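Local coordinates for nudix hydrolase domain-containing protein (Thermotoga maritima, PDB 3E57) that is of unknown function but is probably a Nudix hydrolase, possibly acting on nucleoside diphosphate-linked compounds, at residues 18-23 / 64-69; 69-73 / 195-199. All coordinates share one frame; numbering follows the deposited sequence.

Interaction 1 (18-23 / 64-69); sequences ILVVKT and ETTKQV
Leu-19 and Val-69 meet at one end of this pairing: CD2 of Leu-19 lies against CB of Val-69 at 4.0 Å, the two branched side chains slanting across each other. Val-69 holds CG1 anti to its N (chi1 175°), which brings that methyl near the same Leu-19 CD2. On the same face Val-21 CG1 reaches Val-69 CG2, and helix 41-51 covers this apolar group, Phe-47 touching Val-21 and Leu-48 touching Val-69. The other face belongs to Ile-18, Val-20 and Gln-68. Here the CG methylene of Gln-68 rests against two methyls that approach from one side, Ile-18 CD1 at 3.9 Å and Val-20 CG1 at 4.0 Å, while its amide oxygen OE1 runs on to His-106 NE2.

These faces belong to an antiparallel ladder that joins the N-terminal strand 17-22 to strand 66-77 of the Nudix domain, with Val-21 and Lys-67 as a hydrogen-bonded pair between the non-hydrogen-bonded pairs Val-20/Gln-68 and Lys-22/Thr-66. Lys-67 N donates to Val-21 O over 2.8 Å, almost straight at 166°, and Val-21 N returns a bond to Lys-67 O. Farther on, Val-69 N donates to Leu-19 O, and a water also donates to that oxygen and to Val-69 O, bridging the strands where they begin to part.

At the other end Lys-22 is the N-cap of the helix that follows. Thr-23 then presents two donors to the 64-65 loop: its N binds Thr-65 O and its OG1 binds Glu-64 O, both at 2.9 Å and both from above the acceptor's carbonyl plane. The chi1 of -56° sets OG1 beside the backbone N, which is why both can face the loop. The aliphatic part of Lys-67 passes Thr-23, CG to OG1, before NZ bonds Asn-145 OD1.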
loop_
_atom_site.group_PDB
_atom_site.type_symbol
_atom_site.label_atom_id
_atom_site.label_comp_id
_atom_site.label_asym_id
_atom_site.label_seq_id
_atom_site.Cartn_x
_atom_site.Cartn_y
_atom_site.Cartn_z
ATOM N N ILE B 18 -13.125 14.964 17.927
ATOM C CA ILE B 18 -13.001 13.643 17.294
ATOM C C ILE B 18 -11.725 12.887 17.664
ATOM O O ILE B 18 -10.738 13.490 18.074
ATOM C CB ILE B 18 -13.162 13.727 15.749
ATOM C CG1 ILE B 18 -12.258 14.800 15.120
ATOM C CG2 ILE B 18 -14.608 14.012 15.391
ATOM C CD1 ILE B 18 -10.818 14.410 14.963
ATOM N N LEU B 19 -11.766 11.558 17.520
ATOM C CA LEU B 19 -10.668 10.685 17.938
ATOM C C LEU B 19 -9.452 10.837 17.028
ATOM O O LEU B 19 -9.554 10.744 15.793
ATOM C CB LEU B 19 -11.113 9.212 17.967
ATOM C CG LEU B 19 -10.108 8.148 18.441
ATOM C CD1 LEU B 19 -9.714 8.372 19.897
ATOM C CD2 LEU B 19 -10.677 6.750 18.255
ATOM N N VAL B 20 -8.301 11.050 17.660
ATOM C CA VAL B 20 -7.032 11.182 16.962
ATOM C C VAL B 20 -5.941 10.420 17.702
ATOM O O VAL B 20 -6.115 10.046 18.854
ATOM C CB VAL B 20 -6.627 12.668 16.823
ATOM C CG1 VAL B 20 -7.638 13.410 15.974
ATOM C CG2 VAL B 20 -6.490 13.346 18.209
ATOM N N VAL B 21 -4.832 10.164 17.012
ATOM C CA VAL B 21 -3.597 9.711 17.645
ATOM C C VAL B 21 -2.448 10.557 17.118
ATOM O O VAL B 21 -2.540 11.116 16.033
ATOM C CB VAL B 21 -3.294 8.223 17.371
ATOM C CG1 VAL B 21 -4.339 7.337 18.010
ATOM C CG2 VAL B 21 -3.195 7.954 15.869
ATOM N N LYS B 22 -1.383 10.680 17.905
ATOM C CA LYS B 22 -0.171 11.349 17.444
ATOM C C LYS B 22 0.471 10.458 16.393
ATOM O O LYS B 22 0.525 9.243 16.558
ATOM C CB LYS B 22 0.812 11.605 18.598
ATOM C CG LYS B 22 0.324 12.622 19.628
ATOM C CD LYS B 22 1.471 13.196 20.494
ATOM C CE LYS B 22 2.205 12.125 21.315
ATOM N NZ LYS B 22 3.132 12.730 22.350
ATOM N N THR B 23 0.939 11.065 15.308
ATOM C CA THR B 23 1.611 10.328 14.257
ATOM C C THR B 23 2.840 9.606 14.807
ATOM O O THR B 23 3.089 8.454 14.453
ATOM C CB THR B 23 1.994 11.254 13.088
ATOM O OG1 THR B 23 0.822 11.921 12.605
ATOM C CG2 THR B 23 2.612 10.462 11.955
ATOM N N GLU B 64 -0.458 17.484 10.467
ATOM C CA GLU B 64 0.135 16.168 10.209
ATOM C C GLU B 64 0.828 15.579 11.446
ATOM O O GLU B 64 1.331 14.456 11.396
ATOM C CB GLU B 64 1.118 16.229 9.032
ATOM C CG GLU B 64 0.438 16.349 7.673
ATOM C CD GLU B 64 1.412 16.293 6.501
ATOM O OE1 GLU B 64 2.563 15.834 6.683
ATOM O OE2 GLU B 64 1.018 16.705 5.389
ATOM N N THR B 65 0.850 16.326 12.549
ATOM C CA THR B 65 1.327 15.806 13.835
ATOM C C THR B 65 0.392 14.734 14.395
ATOM O O THR B 65 0.790 13.945 15.255
ATOM C CB THR B 65 1.428 16.922 14.902
ATOM O OG1 THR B 65 2.129 18.051 14.363
ATOM C CG2 THR B 65 2.154 16.417 16.144
ATOM N N THR B 66 -0.859 14.741 13.937
ATOM C CA THR B 66 -1.841 13.752 14.364
ATOM C C THR B 66 -2.552 13.116 13.170
ATOM O O THR B 66 -2.577 13.668 12.057
ATOM C CB THR B 66 -2.901 14.377 15.300
ATOM O OG1 THR B 66 -3.501 15.510 14.659
ATOM C CG2 THR B 66 -2.272 14.810 16.628
ATOM N N LYS B 67 -3.121 11.940 13.417
ATOM C CA LYS B 67 -3.958 11.272 12.440
ATOM C C LYS B 67 -5.338 11.012 13.039
ATOM O O LYS B 67 -5.462 10.534 14.166
ATOM C CB LYS B 67 -3.278 9.983 11.947
ATOM C CG LYS B 67 -2.121 10.297 11.009
ATOM C CD LYS B 67 -1.445 9.066 10.418
ATOM C CE LYS B 67 -0.700 9.408 9.110
ATOM N NZ LYS B 67 -1.567 9.212 7.870
ATOM N N GLN B 68 -6.363 11.380 12.281
ATOM C CA GLN B 68 -7.747 11.166 12.650
ATOM C C GLN B 68 -8.110 9.714 12.388
ATOM O O GLN B 68 -7.926 9.226 11.278
ATOM C CB GLN B 68 -8.642 12.086 11.823
ATOM C CG GLN B 68 -8.336 13.578 12.033
ATOM C CD GLN B 68 -8.789 14.438 10.884
ATOM O OE1 GLN B 68 -9.941 14.374 10.464
ATOM N NE2 GLN B 68 -7.884 15.262 10.370
ATOM N N VAL B 69 -8.604 9.020 13.408
ATOM C CA VAL B 69 -8.983 7.615 13.261
ATOM C C VAL B 69 -10.351 7.495 12.589
ATOM O O VAL B 69 -11.364 7.964 13.124
ATOM C CB VAL B 69 -8.992 6.907 14.609
ATOM C CG1 VAL B 69 -9.515 5.483 14.460
ATOM C CG2 VAL B 69 -7.594 6.933 15.201
HETATM O O HOH W 1 -12.052 10.220 14.365
#

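Interaction 2 (69-73 / 195-199)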
loop_
_atom_site.group_PDB
_atom_site.type_symbol
_atom_site.label_atom_id
_atom_site.label_comp_id
_atom_site.label_asym_id
_atom_site.label_seq_id
_atom_site.Cartn_x
_atom_site.Cartn_y
_atom_site.Cartn_z
ATOM N N VAL B 69 -8.604 9.020 13.408
ATOM C CA VAL B 69 -8.983 7.615 13.261
ATOM C C VAL B 69 -10.351 7.495 12.589
ATOM O O VAL B 69 -11.364 7.964 13.124
ATOM C CB VAL B 69 -8.992 6.907 14.609
ATOM C CG1 VAL B 69 -9.515 5.483 14.460
ATOM C CG2 VAL B 69 -7.594 6.933 15.201
ATOM N N ILE B 70 -10.354 6.870 11.410
ATOM C CA ILE B 70 -11.531 6.754 10.564
ATOM C C ILE B 70 -11.922 5.280 10.419
ATOM O O ILE B 70 -11.265 4.538 9.677
ATOM C CB ILE B 70 -11.258 7.341 9.146
ATOM C CG1 ILE B 70 -10.704 8.769 9.233
ATOM C CG2 ILE B 70 -12.527 7.328 8.299
ATOM C CD1 ILE B 70 -11.652 9.764 9.877
ATOM N N PRO B 71 -12.973 4.836 11.132
ATOM C CA PRO B 71 -13.533 3.537 10.792
ATOM C C PRO B 71 -14.020 3.568 9.344
ATOM O O PRO B 71 -14.603 4.561 8.924
ATOM C CB PRO B 71 -14.697 3.384 11.781
ATOM C CG PRO B 71 -15.006 4.779 12.239
ATOM C CD PRO B 71 -13.681 5.448 12.277
ATOM N N TYR B 72 -13.740 2.512 8.589
ATOM C CA TYR B 72 -13.977 2.474 7.143
ATOM C C TYR B 72 -14.495 1.082 6.788
ATOM O O TYR B 72 -13.750 0.095 6.846
ATOM C CB TYR B 72 -12.677 2.773 6.403
ATOM C CG TYR B 72 -12.850 3.112 4.937
ATOM C CD1 TYR B 72 -13.432 4.319 4.547
ATOM C CD2 TYR B 72 -12.414 2.254 3.944
ATOM C CE1 TYR B 72 -13.591 4.642 3.214
ATOM C CE2 TYR B 72 -12.569 2.588 2.593
ATOM C CZ TYR B 72 -13.159 3.786 2.244
ATOM O OH TYR B 72 -13.308 4.112 0.897
ATOM N N VAL B 73 -15.774 0.997 6.448
ATOM C CA VAL B 73 -16.447 -0.279 6.339
ATOM C C VAL B 73 -16.875 -0.550 4.909
ATOM O O VAL B 73 -17.590 0.247 4.300
ATOM C CB VAL B 73 -17.688 -0.331 7.257
ATOM C CG1 VAL B 73 -18.312 -1.725 7.216
ATOM C CG2 VAL B 73 -17.308 0.061 8.690
ATOM N N TRP B 195 -8.548 5.485 -0.831
ATOM C CA TRP B 195 -8.839 4.355 0.046
ATOM C C TRP B 195 -9.751 3.355 -0.641
ATOM O O TRP B 195 -9.656 2.167 -0.371
ATOM C CB TRP B 195 -9.487 4.828 1.343
ATOM C CG TRP B 195 -8.569 5.520 2.297
ATOM C CD1 TRP B 195 -7.317 5.981 2.054
ATOM C CD2 TRP B 195 -8.854 5.828 3.666
ATOM N NE1 TRP B 195 -6.794 6.562 3.193
ATOM C CE2 TRP B 195 -7.724 6.481 4.193
ATOM C CE3 TRP B 195 -9.965 5.633 4.487
ATOM C CZ2 TRP B 195 -7.660 6.917 5.518
ATOM C CZ3 TRP B 195 -9.908 6.080 5.812
ATOM C CH2 TRP B 195 -8.758 6.715 6.305
ATOM N N SER B 196 -10.620 3.819 -1.538
ATOM C CA SER B 196 -11.485 2.903 -2.294
ATOM C C SER B 196 -10.660 1.924 -3.129
ATOM O O SER B 196 -10.907 0.718 -3.134
ATOM C CB SER B 196 -12.468 3.690 -3.172
ATOM O OG SER B 196 -13.443 4.337 -2.354
ATOM N N LYS B 197 -9.666 2.444 -3.843
ATOM C CA LYS B 197 -8.809 1.622 -4.674
ATOM C C LYS B 197 -8.005 0.631 -3.814
ATOM O O LYS B 197 -7.838 -0.550 -4.167
ATOM C CB LYS B 197 -7.856 2.516 -5.459
ATOM C CG LYS B 197 -7.180 1.855 -6.617
ATOM C CD LYS B 197 -6.352 2.871 -7.376
ATOM C CE LYS B 197 -5.834 2.255 -8.661
ATOM N NZ LYS B 197 -6.903 2.167 -9.727
ATOM N N ILE B 198 -7.502 1.115 -2.692
ATOM C CA ILE B 198 -6.681 0.267 -1.822
ATOM C C ILE B 198 -7.537 -0.850 -1.265
ATOM O O ILE B 198 -7.132 -2.014 -1.271
ATOM C CB ILE B 198 -6.069 1.067 -0.660
ATOM C CG1 ILE B 198 -5.009 2.058 -1.173
ATOM C CG2 ILE B 198 -5.421 0.106 0.349
ATOM C CD1 ILE B 198 -4.647 3.139 -0.176
ATOM N N SER B 199 -8.721 -0.484 -0.794
ATOM C CA SER B 199 -9.648 -1.421 -0.178
ATOM C C SER B 199 -10.096 -2.490 -1.171
ATOM O O SER B 199 -10.185 -3.649 -0.808
ATOM C CB SER B 199 -10.847 -0.683 0.405
ATOM O OG SER B 199 -10.463 0.146 1.504
#
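Tyr-72 offers a ring face to the edge of Trp-195 in a T-shaped pair. The ring planes stand at 87°, with the tyrosine and six-membered indole centroids 5.2 Å apart, and CE3 of Trp-195 points at the face near its rim, 3.7 Å from Tyr-72 CD1. CG of Tyr-72 is anti to its N (chi1 -165°), a setting that carries the ring out from the strand to the helix. The apolar contact continues along the same indole edge: CB and CG2 of Ile-70 both meet Trp-195 CZ3 at 3.8 Å, with Ile-70 CB lying in the indole plane.

The pair sits where helix 194-206 packs on one face of the sheet. Pro-71 and Val-73 of the same strand turn to the other face and touch helix 115-130, which probably corresponds to the Nudix helix, so the layering fits the alpha/beta/alpha sandwich of the family.

One hydrogen bond crosses to the tyrosine. Ser-196 OG donates to Tyr-72 OH over a long 3.3 Å and is also hydrogen-bonded to Leu-101 N, which ties the phenol to a neighbouring loop. Ser-199 OG makes a van der Waals contact at the ring edge, near its plane, 3.4 Å from Tyr-72 CE2. That hydroxyl donates to Trp-195 O at 2.9 Å, while Ser-199 N reaches the same oxygen from the opposite face of its carbonyl plane. Without the ring of Tyr-72, as with an alanine here, the indole edge would probably lose the face it packs on and Ser-196 OG the phenol it donates to, leaving a gap between strand and helix.

From the N terminus, strand 17-22 comes first, and interaction 1 closes a loop of 40 residues, including helices 23-30 and 41-51, when the chain returns as strand 66-77. Val-69 lies in a segment of each interaction but makes contact only in interaction 1; in interaction 2 the touching residues of the strand are Ile-70 and Tyr-72. The second loop is far longer, 121 residues, and closes only at helix 194-206 near the C terminus. The loops run in series, neither nested nor crossed, with centres about 16 Å apart. Strand 66-77 thereby links the N-terminal part of the chain, through the shared sheet, to the C-terminal helix.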